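Local coordinates for ABC transporter, periplasmic substrate-binding protein (Thermotoga maritima, PDB 2HPG), which probably binds a solute in the periplasm and delivers it to a tripartite ATP-independent (TRAP) transporter, at residues L11-V16 / L28-A33; P22-F27 / V46-Q51; E56-Q61 / S74-M79; D236-L241 / I248-M253. All blocks are in the same frame, centred on the assembly; numbering follows the deposited sequence.

How the contacts relate
Contacts 1 and 2 share helix 22-37, which joins the parallel neighbouring strands 9-14 and 42-47. Contact 1 is buried and aromatic. Contact 2 is only partly buried, and there an imidazole, a proline and a water join the apolar packing. Contact 4 lies about 12 Å from contact 1, centre to centre. It is also buried and mostly apolar, and the Trp30 indole of contact 1 reaches its helix 243-278. Contact 3 stands apart, about 18 to 19 Å from the other centres. It is largely buried and sets isoleucines against an arginine. A probable hydrogen bond from His15 to Glu56 ties its first segment to contact 1.

Contact 1 (L11-V16 / L28-A33); sequences LRFGHV and LKWAKA
Trp30 NE1 is hydrogen-bonded to the backbone oxygen of Ile249, which ties the five-membered end of the indole to helix 243-278. The six-membered end lies against Phe13 and Leu11 of strand 9-14. Trp30 and Phe13 form a T-shaped (edge-to-face) pair, with the indole edge directed at the phenyl face. The centroids of the Phe13 ring and the Trp30 six-membered ring are 5.3 Å apart, and the planes stand at 72°. The touch is off-centre on the phenyl. Trp30 CH2 is 4.0 Å from Phe13 CD1, and Trp30 CZ3 is 4.1 Å from Phe13 CG. The first torsion of Trp30 (chi1 162°) swings CG to the far side from its own backbone N, and the indole extends from the helix to the strand. The contact belongs to a beta-alpha-beta unit made of strand 9-14, helix 22-37 and the parallel strand 42-47. Trp30 also packs on Ile44 of that second strand. Leu11 meets the same indole corner with one methyl: its CD2 is 4.0 Å from Trp30 CH2. The leucine side chain lies nearly perpendicular to that of Trp30. Within the first segment, Val16 CG1 sits at the edge of the Phe13 ring, in its plane. The Phe13 ring also meets that of Phe27, with the planes about 30° apart.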
loop_
_atom_site.group_PDB
_atom_site.type_symbol
_atom_site.label_atom_id
_atom_site.label_comp_id
_atom_site.label_asym_id
_atom_site.label_seq_id
_atom_site.Cartn_x
_atom_site.Cartn_y
_atom_site.Cartn_z
ATOM N N LEU A 11 1.318 13.060 18.925
ATOM C CA LEU A 11 1.673 12.661 17.557
ATOM C C LEU A 11 0.464 12.936 16.670
ATOM O O LEU A 11 -0.636 12.496 16.986
ATOM C CB LEU A 11 2.021 11.161 17.493
ATOM C CG LEU A 11 2.378 10.611 16.097
ATOM C CD1 LEU A 11 3.626 11.276 15.528
ATOM C CD2 LEU A 11 2.553 9.073 16.142
ATOM N N ARG A 12 0.671 13.649 15.563
ATOM C CA ARG A 12 -0.371 13.842 14.551
ATOM C C ARG A 12 -0.076 12.970 13.333
ATOM O O ARG A 12 0.919 13.166 12.648
ATOM C CB ARG A 12 -0.462 15.315 14.183
ATOM C CG ARG A 12 -0.662 16.143 15.429
ATOM C CD ARG A 12 -1.079 17.583 15.189
ATOM N NE ARG A 12 -1.363 18.198 16.485
ATOM C CZ ARG A 12 -0.445 18.581 17.368
ATOM N NH1 ARG A 12 0.862 18.464 17.122
ATOM N NH2 ARG A 12 -0.837 19.090 18.515
ATOM N N PHE A 13 -0.949 12.004 13.081
ATOM C CA PHE A 13 -0.688 10.974 12.094
ATOM C C PHE A 13 -1.660 11.089 10.946
ATOM O O PHE A 13 -2.852 10.935 11.157
ATOM C CB PHE A 13 -0.819 9.604 12.737
ATOM C CG PHE A 13 -0.116 8.524 11.971
ATOM C CD1 PHE A 13 1.200 8.217 12.244
ATOM C CD2 PHE A 13 -0.768 7.830 10.973
ATOM C CE1 PHE A 13 1.865 7.234 11.536
ATOM C CE2 PHE A 13 -0.108 6.854 10.259
ATOM C CZ PHE A 13 1.211 6.554 10.547
ATOM N N GLY A 14 -1.153 11.322 9.733
ATOM C CA GLY A 14 -2.020 11.630 8.607
ATOM C C GLY A 14 -2.043 10.663 7.438
ATOM O O GLY A 14 -1.318 9.669 7.393
ATOM N N HIS A 15 -2.883 10.993 6.466
ATOM C CA HIS A 15 -3.035 10.196 5.263
ATOM C C HIS A 15 -3.607 8.807 5.519
ATOM O O HIS A 15 -3.283 7.865 4.810
ATOM C CB HIS A 15 -1.698 10.094 4.494
ATOM C CG HIS A 15 -1.349 11.336 3.734
ATOM N ND1 HIS A 15 -0.292 11.395 2.847
ATOM C CD2 HIS A 15 -1.915 12.567 3.729
ATOM C CE1 HIS A 15 -0.219 12.615 2.338
ATOM N NE2 HIS A 15 -1.191 13.345 2.858
ATOM N N VAL A 16 -4.501 8.676 6.495
ATOM C CA VAL A 16 -5.058 7.367 6.803
ATOM C C VAL A 16 -6.305 7.034 5.959
ATOM O O VAL A 16 -7.136 6.222 6.376
ATOM C CB VAL A 16 -5.362 7.211 8.304
ATOM C CG1 VAL A 16 -4.155 7.615 9.125
ATOM C CG2 VAL A 16 -6.613 8.001 8.713
ATOM N N LEU A 28 -7.478 4.484 14.666
ATOM C CA LEU A 28 -8.122 4.952 15.890
ATOM C C LEU A 28 -8.004 3.934 17.036
ATOM O O LEU A 28 -7.852 4.312 18.194
ATOM C CB LEU A 28 -9.593 5.291 15.633
ATOM C CG LEU A 28 -9.826 6.495 14.701
ATOM C CD1 LEU A 28 -11.266 6.541 14.228
ATOM C CD2 LEU A 28 -9.436 7.817 15.401
ATOM N N LYS A 29 -8.090 2.651 16.697
ATOM C CA LYS A 29 -7.842 1.552 17.645
ATOM C C LYS A 29 -6.419 1.566 18.136
ATOM O O LYS A 29 -6.164 1.383 19.323
ATOM C CB LYS A 29 -8.104 0.192 16.988
ATOM C CG LYS A 29 -9.564 -0.216 16.894
ATOM C CD LYS A 29 -9.703 -1.706 16.457
ATOM C CE LYS A 29 -9.169 -2.686 17.537
ATOM N NZ LYS A 29 -9.300 -4.157 17.201
ATOM N N TRP A 30 -5.485 1.750 17.212
ATOM C CA TRP A 30 -4.079 1.844 17.559
ATOM C C TRP A 30 -3.787 3.018 18.486
ATOM O O TRP A 30 -3.076 2.864 19.482
ATOM C CB TRP A 30 -3.240 1.974 16.299
ATOM C CG TRP A 30 -1.880 2.485 16.518
ATOM C CD1 TRP A 30 -0.861 1.872 17.196
ATOM C CD2 TRP A 30 -1.347 3.704 16.001
ATOM N NE1 TRP A 30 0.277 2.634 17.131
ATOM C CE2 TRP A 30 -0.001 3.782 16.423
ATOM C CE3 TRP A 30 -1.886 4.756 15.231
ATOM C CZ2 TRP A 30 0.819 4.867 16.101
ATOM C CZ3 TRP A 30 -1.065 5.825 14.899
ATOM C CH2 TRP A 30 0.275 5.870 15.323
ATOM N N ALA A 31 -4.314 4.182 18.133
ATOM C CA ALA A 31 -4.144 5.403 18.926
ATOM C C ALA A 31 -4.708 5.226 20.329
ATOM O O ALA A 31 -4.069 5.586 21.309
ATOM C CB ALA A 31 -4.827 6.571 18.245
ATOM N N LYS A 32 -5.917 4.686 20.416
ATOM C CA LYS A 32 -6.558 4.448 21.714
ATOM C C LYS A 32 -5.738 3.489 22.603
ATOM O O LYS A 32 -5.587 3.746 23.801
ATOM C CB LYS A 32 -7.988 3.967 21.489
ATOM C CG LYS A 32 -8.831 3.867 22.732
ATOM C CD LYS A 32 -10.327 3.839 22.382
ATOM C CE LYS A 32 -10.900 5.264 22.184
ATOM N NZ LYS A 32 -12.369 5.297 21.803
ATOM N N ALA A 33 -5.165 2.434 22.006
ATOM C CA ALA A 33 -4.329 1.459 22.724
ATOM C C ALA A 33 -2.996 2.044 23.216
ATOM O O ALA A 33 -2.600 1.787 24.356
ATOM C CB ALA A 33 -4.063 0.217 21.842
#

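Contact 2 (P22-F27 / V46-Q51); sequences PYHQAF and VFPSSQ
The His24 imidazole has Pro48 over one of its faces. Pro48 CG makes a CH-pi contact, 3.8 Å from the ring centroid and 19° off the ring normal. It is displaced from the ring centre toward CE1 and NE2. The edge of the same ring is used differently. Val46 CG1 lies there in the ring plane, 3.7 Å from His24 CD2. A water also lies in that plane, 2.9 Å from His24 NE2. The water donates a hydrogen bond to Val46 O at 2.7 Å and so bridges helix and strand. His24 ND1 is hydrogen-bonded to Gly20 N, so both ring nitrogens have partners and the imidazole is held in its rotation. A chi1 of 175° turns CG1 of Val46 away from its own amide nitrogen and puts this methyl between two helix residues one turn apart. It touches Phe27 CB at 3.7 Å as well as His24. The phenyl of Phe27 runs on from there to stack on Trp137 of strand 130-146. Helix 22-37 thus has strand 42-47 along one flank here, while Tyr23, Ala26 and Phe27 pack on helix 243-278.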
loop_
_atom_site.group_PDB
_atom_site.type_symbol
_atom_site.label_atom_id
_atom_site.label_comp_id
_atom_site.label_asym_id
_atom_site.label_seq_id
_atom_site.Cartn_x
_atom_site.Cartn_y
_atom_site.Cartn_z
ATOM N N PRO A 22 -12.106 1.189 6.954
ATOM C CA PRO A 22 -11.320 0.273 7.817
ATOM C C PRO A 22 -9.959 0.746 8.313
ATOM O O PRO A 22 -9.620 0.504 9.478
ATOM C CB PRO A 22 -11.185 -0.981 6.951
ATOM C CG PRO A 22 -12.437 -0.974 6.136
ATOM C CD PRO A 22 -12.632 0.476 5.776
ATOM N N TYR A 23 -9.178 1.391 7.455
ATOM C CA TYR A 23 -7.871 1.900 7.861
ATOM C C TYR A 23 -8.004 2.912 8.973
ATOM O O TYR A 23 -7.347 2.808 10.002
ATOM C CB TYR A 23 -7.141 2.546 6.668
ATOM C CG TYR A 23 -6.022 1.707 6.077
ATOM C CD1 TYR A 23 -6.159 0.341 5.923
ATOM C CD2 TYR A 23 -4.839 2.292 5.681
ATOM C CE1 TYR A 23 -5.132 -0.434 5.397
ATOM C CE2 TYR A 23 -3.807 1.533 5.144
ATOM C CZ TYR A 23 -3.968 0.164 5.003
ATOM O OH TYR A 23 -2.954 -0.592 4.451
ATOM N N HIS A 24 -8.873 3.897 8.760
ATOM C CA HIS A 24 -9.127 4.924 9.755
ATOM C C HIS A 24 -9.554 4.291 11.061
ATOM O O HIS A 24 -9.039 4.635 12.129
ATOM C CB HIS A 24 -10.215 5.880 9.255
ATOM C CG HIS A 24 -10.408 7.089 10.112
ATOM N ND1 HIS A 24 -11.598 7.765 10.162
ATOM C CD2 HIS A 24 -9.567 7.753 10.940
ATOM C CE1 HIS A 24 -11.498 8.782 10.997
ATOM N NE2 HIS A 24 -10.274 8.796 11.486
ATOM N N GLN A 25 -10.479 3.344 10.974
ATOM C CA GLN A 25 -10.955 2.634 12.152
ATOM C C GLN A 25 -9.806 2.002 12.924
ATOM O O GLN A 25 -9.769 2.029 14.163
ATOM C CB GLN A 25 -11.921 1.534 11.735
ATOM C CG GLN A 25 -13.287 2.011 11.406
ATOM C CD GLN A 25 -14.204 0.885 10.981
ATOM O OE1 GLN A 25 -14.711 0.131 11.823
ATOM N NE2 GLN A 25 -14.449 0.774 9.670
ATOM N N ALA A 26 -8.882 1.418 12.167
ATOM C CA ALA A 26 -7.777 0.661 12.721
ATOM C C ALA A 26 -6.743 1.592 13.338
ATOM O O ALA A 26 -6.147 1.264 14.360
ATOM C CB ALA A 26 -7.137 -0.214 11.644
ATOM N N PHE A 27 -6.498 2.741 12.698
ATOM C CA PHE A 27 -5.594 3.740 13.278
ATOM C C PHE A 27 -6.154 4.313 14.575
ATOM O O PHE A 27 -5.388 4.595 15.475
ATOM C CB PHE A 27 -5.266 4.870 12.288
ATOM C CG PHE A 27 -4.316 4.467 11.185
ATOM C CD1 PHE A 27 -2.958 4.357 11.414
ATOM C CD2 PHE A 27 -4.783 4.203 9.922
ATOM C CE1 PHE A 27 -2.089 3.999 10.393
ATOM C CE2 PHE A 27 -3.921 3.849 8.900
ATOM C CZ PHE A 27 -2.563 3.739 9.149
ATOM N N VAL A 46 -5.385 11.310 14.773
ATOM C CA VAL A 46 -5.420 10.612 13.500
ATOM C C VAL A 46 -6.201 11.434 12.463
ATOM O O VAL A 46 -7.351 11.782 12.699
ATOM C CB VAL A 46 -6.046 9.192 13.695
ATOM C CG1 VAL A 46 -6.198 8.488 12.371
ATOM C CG2 VAL A 46 -5.168 8.367 14.640
ATOM N N PHE A 47 -5.560 11.739 11.332
ATOM C CA PHE A 47 -6.143 12.590 10.279
ATOM C C PHE A 47 -6.400 11.835 8.988
ATOM O O PHE A 47 -5.451 11.376 8.347
ATOM C CB PHE A 47 -5.207 13.750 9.951
ATOM C CG PHE A 47 -5.062 14.731 11.064
ATOM C CD1 PHE A 47 -5.802 15.897 11.078
ATOM C CD2 PHE A 47 -4.202 14.488 12.107
ATOM C CE1 PHE A 47 -5.675 16.791 12.100
ATOM C CE2 PHE A 47 -4.094 15.379 13.146
ATOM C CZ PHE A 47 -4.814 16.523 13.142
ATOM N N PRO A 48 -7.681 11.688 8.595
ATOM C CA PRO A 48 -7.985 11.112 7.295
ATOM C C PRO A 48 -7.323 11.841 6.131
ATOM O O PRO A 48 -6.983 13.007 6.246
ATOM C CB PRO A 48 -9.504 11.252 7.202
ATOM C CG PRO A 48 -9.952 11.156 8.627
ATOM C CD PRO A 48 -8.912 11.947 9.368
ATOM N N SER A 49 -7.134 11.131 5.030
ATOM C CA SER A 49 -6.605 11.726 3.821
ATOM C C SER A 49 -7.597 12.758 3.270
ATOM O O SER A 49 -8.811 12.607 3.396
ATOM C CB SER A 49 -6.336 10.658 2.757
ATOM O OG SER A 49 -5.294 9.783 3.137
ATOM N N SER A 50 -7.055 13.815 2.679
ATOM C CA SER A 50 -7.827 14.730 1.855
ATOM C C SER A 50 -7.762 14.232 0.409
ATOM O O SER A 50 -6.705 13.763 -0.050
ATOM C CB SER A 50 -7.224 16.140 1.947
ATOM O OG SER A 50 -8.094 17.101 1.373
ATOM N N GLN A 51 -8.881 14.317 -0.310
ATOM C CA GLN A 51 -8.867 14.082 -1.767
ATOM C C GLN A 51 -8.504 15.357 -2.578
ATOM O O GLN A 51 -8.315 15.295 -3.803
ATOM C CB GLN A 51 -10.173 13.415 -2.272
ATOM C CG GLN A 51 -11.514 13.969 -1.760
ATOM C CD GLN A 51 -12.698 13.039 -2.109
ATOM O OE1 GLN A 51 -12.672 12.320 -3.126
ATOM N NE2 GLN A 51 -13.735 13.047 -1.263
HETATM O O HOH W 1 -9.951 11.166 13.111
#

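Contact 3 (E56-Q61 / S74-M79); sequences EDIIEQ and SARLGM
Arg76 points its CB toward Ile58 and Ile59, and its chain reaches across to these two residues at the start of helix 58-64. At chi1 (166°) the chain leaves opposite the Arg76 backbone N, then bends at chi2 and chi3. CD passes Ile59, with Arg76 CD 4.2 Å from Ile59 CG1, and the two side chains run antiparallel alongside one another. From NE outward the partner is Ile58. Arg76 NE is 3.8 Å from Ile58 CD1, and Arg76 NH2 is closer to the same methyl at 3.6 Å. Ile58 CD1 lies over one face of the guanidinium, 3.4 Å above its plane and off its middle, on the side of NE and NH2. Ile58 CG1 is 3.9 Å from Arg76 CZ, so two carbons of the isoleucine cover the flat group. This is van der Waals packing of a cationic face on an aliphatic chain. The nearby acid Asp57 precedes helix 58-64 at the N-cap position. Its OD1 is 5.9 Å from Arg76 NH1, too far for a salt bridge, though the charge may still favour the cation there. Ile58 also packs on Trp70, and Ile59 on Ile232. Helix 58-64 leads into strand 68-73 and helix 74-77 follows it. That strand pairs with strand 9-14 and with the antiparallel strand 218-234, an order seen in type II periplasmic binding proteins.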
loop_
_atom_site.group_PDB
_atom_site.type_symbol
_atom_site.label_atom_id
_atom_site.label_comp_id
_atom_site.label_asym_id
_atom_site.label_seq_id
_atom_site.Cartn_x
_atom_site.Cartn_y
_atom_site.Cartn_z
ATOM N N GLU A 56 1.882 18.599 -0.570
ATOM C CA GLU A 56 2.333 18.282 0.783
ATOM C C GLU A 56 3.720 17.653 0.684
ATOM O O GLU A 56 3.918 16.660 -0.038
ATOM C CB GLU A 56 1.391 17.294 1.478
ATOM C CG GLU A 56 -0.059 17.719 1.554
ATOM C CD GLU A 56 -0.869 16.829 2.485
ATOM O OE1 GLU A 56 -0.531 16.756 3.696
ATOM O OE2 GLU A 56 -1.844 16.206 2.005
ATOM N N ASP A 57 4.674 18.229 1.405
ATOM C CA ASP A 57 6.021 17.690 1.447
ATOM C C ASP A 57 6.168 16.875 2.734
ATOM O O ASP A 57 6.871 17.264 3.669
ATOM C CB ASP A 57 7.045 18.825 1.355
ATOM C CG ASP A 57 8.325 18.398 0.642
ATOM O OD1 ASP A 57 8.744 17.214 0.781
ATOM O OD2 ASP A 57 8.905 19.260 -0.068
ATOM N N ILE A 58 5.490 15.727 2.756
ATOM C CA ILE A 58 5.357 14.914 3.974
ATOM C C ILE A 58 6.707 14.423 4.520
ATOM O O ILE A 58 6.900 14.357 5.729
ATOM C CB ILE A 58 4.360 13.719 3.774
ATOM C CG1 ILE A 58 4.913 12.656 2.811
ATOM C CG2 ILE A 58 2.995 14.233 3.292
ATOM C CD1 ILE A 58 3.993 11.453 2.619
ATOM N N ILE A 59 7.638 14.102 3.632
ATOM C CA ILE A 59 8.956 13.618 4.044
ATOM C C ILE A 59 9.785 14.735 4.662
ATOM O O ILE A 59 10.512 14.508 5.619
ATOM C CB ILE A 59 9.737 12.986 2.848
ATOM C CG1 ILE A 59 8.977 11.777 2.291
ATOM C CG2 ILE A 59 11.168 12.590 3.258
ATOM C CD1 ILE A 59 8.624 10.731 3.333
ATOM N N GLU A 60 9.671 15.941 4.118
ATOM C CA GLU A 60 10.445 17.073 4.621
ATOM C C GLU A 60 10.073 17.401 6.081
ATOM O O GLU A 60 10.924 17.816 6.856
ATOM C CB GLU A 60 10.293 18.293 3.694
ATOM C CG GLU A 60 11.385 19.385 3.848
ATOM C CD GLU A 60 12.826 18.906 3.537
ATOM O OE1 GLU A 60 13.511 18.400 4.464
ATOM O OE2 GLU A 60 13.286 19.067 2.377
ATOM N N GLN A 61 8.814 17.171 6.451
ATOM C CA GLN A 61 8.358 17.326 7.833
ATOM C C GLN A 61 8.987 16.283 8.752
ATOM O O GLN A 61 9.476 16.610 9.831
ATOM C CB GLN A 61 6.837 17.207 7.898
ATOM C CG GLN A 61 6.125 18.294 7.136
ATOM C CD GLN A 61 4.635 18.086 7.027
ATOM O OE1 GLN A 61 4.099 18.000 5.924
ATOM N NE2 GLN A 61 3.951 18.022 8.164
ATOM N N SER A 74 6.220 1.998 -0.111
ATOM C CA SER A 74 7.616 1.825 -0.544
ATOM C C SER A 74 7.880 2.450 -1.914
ATOM O O SER A 74 9.025 2.648 -2.303
ATOM C CB SER A 74 8.044 0.352 -0.519
ATOM O OG SER A 74 7.338 -0.434 -1.466
ATOM N N ALA A 75 6.828 2.784 -2.650
ATOM C CA ALA A 75 6.989 3.526 -3.877
ATOM C C ALA A 75 7.459 4.950 -3.547
ATOM O O ALA A 75 8.164 5.576 -4.335
ATOM C CB ALA A 75 5.687 3.541 -4.677
ATOM N N ARG A 76 7.054 5.452 -2.382
ATOM C CA ARG A 76 7.539 6.740 -1.874
ATOM C C ARG A 76 8.911 6.577 -1.207
ATOM O O ARG A 76 9.881 7.224 -1.596
ATOM C CB ARG A 76 6.506 7.328 -0.894
ATOM C CG ARG A 76 6.982 8.500 -0.027
ATOM C CD ARG A 76 6.808 9.828 -0.710
ATOM N NE ARG A 76 5.399 10.239 -0.707
ATOM C CZ ARG A 76 4.970 11.482 -0.928
ATOM N NH1 ARG A 76 5.837 12.467 -1.150
ATOM N NH2 ARG A 76 3.661 11.747 -0.906
ATOM N N LEU A 77 9.006 5.695 -0.224
ATOM C CA LEU A 77 10.271 5.504 0.489
ATOM C C LEU A 77 11.401 5.066 -0.440
ATOM O O LEU A 77 12.566 5.343 -0.182
ATOM C CB LEU A 77 10.107 4.482 1.602
ATOM C CG LEU A 77 9.068 4.874 2.647
ATOM C CD1 LEU A 77 9.009 3.830 3.750
ATOM C CD2 LEU A 77 9.388 6.255 3.202
ATOM N N GLY A 78 11.046 4.369 -1.514
ATOM C CA GLY A 78 12.002 3.935 -2.515
ATOM C C GLY A 78 12.618 5.084 -3.291
ATOM O O GLY A 78 13.564 4.869 -4.053
HETATM N N MSE A 79 12.080 6.297 -3.141
HETATM C CA MSE A 79 12.705 7.499 -3.689
HETATM C C MSE A 79 13.966 7.846 -2.916
HETATM O O MSE A 79 14.830 8.527 -3.422
HETATM C CB MSE A 79 11.771 8.703 -3.596
HETATM C CG MSE A 79 10.544 8.654 -4.474
HETATM SE SE MSE A 79 9.521 10.330 -4.325
HETATM C CE MSE A 79 8.364 10.008 -5.887
#

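Contact 4 (D236-L241 / I248-M253); sequences DWFNSL and IIEEEM
Trp237 reaches Ile249 with the far corner of its indole: Trp237 CH2 is 4.3 Å from Ile249 CD1. Within its own segment, Leu241 CD2 lies 4.0 Å above one face of the Trp237 indole, away from the ring centre. The indole also packs on Leu11 of strand 9-14. Phe238 comes next and carries the largest share of the first segment's burial. Its ring is directed at the second helix. Ile249 CB sits at the ring edge, near its plane, 4.3 Å from Phe238 CE1. Glu250 runs across the end of the phenyl, with Glu250 CG 3.7 Å from Phe238 CZ. The ring and carboxylate planes are 58° apart. The charge of Glu250 is met by a salt bridge from OE2 to Lys131 NZ, on strand 130-146. The contact pairs the short helix 235-240 with helix 243-278, a long helix of the kind found in TRAP solute-binding proteins. The local axes are 110° apart in direction. The Ser240 hydroxyl turns back on the backbone of its own segment. Its OG donates to Trp237 O at 2.7 Å, in the carbonyl plane and on a lone pair. Leu241 then points toward Ile249, but the modelled approach of their end methyls is too short to be trusted. Leu241 also touches Tyr9 and Gln246.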
loop_
_atom_site.group_PDB
_atom_site.type_symbol
_atom_site.label_atom_id
_atom_site.label_comp_id
_atom_site.label_asym_id
_atom_site.label_seq_id
_atom_site.Cartn_x
_atom_site.Cartn_y
_atom_site.Cartn_z
ATOM N N ASP A 236 13.888 11.459 14.876
ATOM C CA ASP A 236 14.249 12.378 15.973
ATOM C C ASP A 236 13.190 12.413 17.058
ATOM O O ASP A 236 13.511 12.295 18.225
ATOM C CB ASP A 236 14.466 13.803 15.464
ATOM C CG ASP A 236 15.752 13.955 14.674
ATOM O OD1 ASP A 236 16.714 13.175 14.895
ATOM O OD2 ASP A 236 15.794 14.868 13.820
ATOM N N TRP A 237 11.930 12.568 16.667
ATOM C CA TRP A 237 10.826 12.512 17.615
ATOM C C TRP A 237 10.688 11.149 18.296
ATOM O O TRP A 237 10.545 11.061 19.513
ATOM C CB TRP A 237 9.499 12.838 16.914
ATOM C CG TRP A 237 8.354 12.773 17.849
ATOM C CD1 TRP A 237 7.989 13.727 18.739
ATOM C CD2 TRP A 237 7.442 11.676 18.033
ATOM N NE1 TRP A 237 6.899 13.303 19.468
ATOM C CE2 TRP A 237 6.542 12.051 19.049
ATOM C CE3 TRP A 237 7.306 10.414 17.445
ATOM C CZ2 TRP A 237 5.509 11.220 19.484
ATOM C CZ3 TRP A 237 6.278 9.581 17.884
ATOM C CH2 TRP A 237 5.396 9.990 18.895
ATOM N N PHE A 238 10.673 10.083 17.505
ATOM C CA PHE A 238 10.520 8.744 18.068
ATOM C C PHE A 238 11.597 8.493 19.126
ATOM O O PHE A 238 11.294 8.045 20.229
ATOM C CB PHE A 238 10.598 7.681 16.969
ATOM C CG PHE A 238 10.198 6.315 17.426
ATOM C CD1 PHE A 238 8.882 6.057 17.791
ATOM C CD2 PHE A 238 11.130 5.284 17.495
ATOM C CE1 PHE A 238 8.498 4.787 18.213
ATOM C CE2 PHE A 238 10.757 4.010 17.915
ATOM C CZ PHE A 238 9.443 3.762 18.273
ATOM N N ASN A 239 12.841 8.818 18.777
ATOM C CA ASN A 239 13.997 8.643 19.669
ATOM C C ASN A 239 13.935 9.516 20.932
ATOM O O ASN A 239 14.540 9.182 21.949
ATOM C CB ASN A 239 15.306 8.931 18.913
ATOM C CG ASN A 239 15.620 7.889 17.832
ATOM O OD1 ASN A 239 15.057 6.795 17.812
ATOM N ND2 ASN A 239 16.538 8.236 16.931
ATOM N N SER A 240 13.192 10.618 20.870
ATOM C CA SER A 240 12.983 11.478 22.033
ATOM C C SER A 240 12.069 10.845 23.076
ATOM O O SER A 240 11.996 11.322 24.211
ATOM C CB SER A 240 12.382 12.816 21.603
ATOM O OG SER A 240 10.960 12.755 21.560
ATOM N N LEU A 241 11.335 9.809 22.683
ATOM C CA LEU A 241 10.419 9.132 23.580
ATOM C C LEU A 241 11.187 8.158 24.436
ATOM O O LEU A 241 12.224 7.660 24.011
ATOM C CB LEU A 241 9.388 8.303 22.809
ATOM C CG LEU A 241 8.222 8.931 22.052
ATOM C CD1 LEU A 241 7.407 7.780 21.468
ATOM C CD2 LEU A 241 7.350 9.804 22.931
ATOM N N ILE A 248 5.828 0.195 22.861
ATOM C CA ILE A 248 4.371 0.197 22.835
ATOM C C ILE A 248 3.822 0.713 21.499
ATOM O O ILE A 248 2.893 0.135 20.931
ATOM C CB ILE A 248 3.789 1.067 23.950
ATOM C CG1 ILE A 248 4.041 0.419 25.323
ATOM C CG2 ILE A 248 2.271 1.271 23.748
ATOM C CD1 ILE A 248 4.049 1.400 26.472
ATOM N N ILE A 249 4.378 1.808 21.008
ATOM C CA ILE A 249 3.877 2.401 19.770
ATOM C C ILE A 249 4.032 1.443 18.584
ATOM O O ILE A 249 3.065 1.216 17.840
ATOM C CB ILE A 249 4.556 3.745 19.447
ATOM C CG1 ILE A 249 4.168 4.800 20.475
ATOM C CG2 ILE A 249 4.117 4.243 18.095
ATOM C CD1 ILE A 249 5.061 6.038 20.443
ATOM N N GLU A 250 5.234 0.890 18.406
ATOM C CA GLU A 250 5.510 -0.049 17.314
ATOM C C GLU A 250 4.738 -1.350 17.408
ATOM O O GLU A 250 4.267 -1.856 16.398
ATOM C CB GLU A 250 6.981 -0.424 17.287
ATOM C CG GLU A 250 7.907 0.666 16.903
ATOM C CD GLU A 250 9.363 0.234 17.001
ATOM O OE1 GLU A 250 9.795 -0.181 18.100
ATOM O OE2 GLU A 250 10.082 0.312 15.977
ATOM N N GLU A 251 4.670 -1.921 18.613
ATOM C CA GLU A 251 3.979 -3.204 18.846
ATOM C C GLU A 251 2.484 -3.086 18.659
ATOM O O GLU A 251 1.852 -3.968 18.094
ATOM C CB GLU A 251 4.237 -3.724 20.273
ATOM C CG GLU A 251 5.646 -4.253 20.488
ATOM C CD GLU A 251 5.880 -4.757 21.904
ATOM O OE1 GLU A 251 4.973 -4.629 22.761
ATOM O OE2 GLU A 251 6.984 -5.280 22.149
ATOM N N GLU A 252 1.908 -2.008 19.165
ATOM C CA GLU A 252 0.488 -1.801 19.014
ATOM C C GLU A 252 0.061 -1.564 17.573
ATOM O O GLU A 252 -1.073 -1.893 17.194
ATOM C CB GLU A 252 0.034 -0.637 19.872
ATOM C CG GLU A 252 0.016 -0.981 21.325
ATOM C CD GLU A 252 -0.843 -2.180 21.608
ATOM O OE1 GLU A 252 -1.948 -2.275 21.017
ATOM O OE2 GLU A 252 -0.400 -3.034 22.412
HETATM N N MSE A 253 0.941 -1.032 16.752
HETATM C CA MSE A 253 0.525 -0.791 15.397
HETATM C C MSE A 253 0.821 -1.934 14.448
HETATM O O MSE A 253 0.119 -2.098 13.456
HETATM C CB MSE A 253 1.102 0.494 14.869
HETATM C CG MSE A 253 -0.007 1.306 14.259
HETATM SE SE MSE A 253 0.666 2.186 12.834
HETATM C CE MSE A 253 0.022 3.971 13.043
#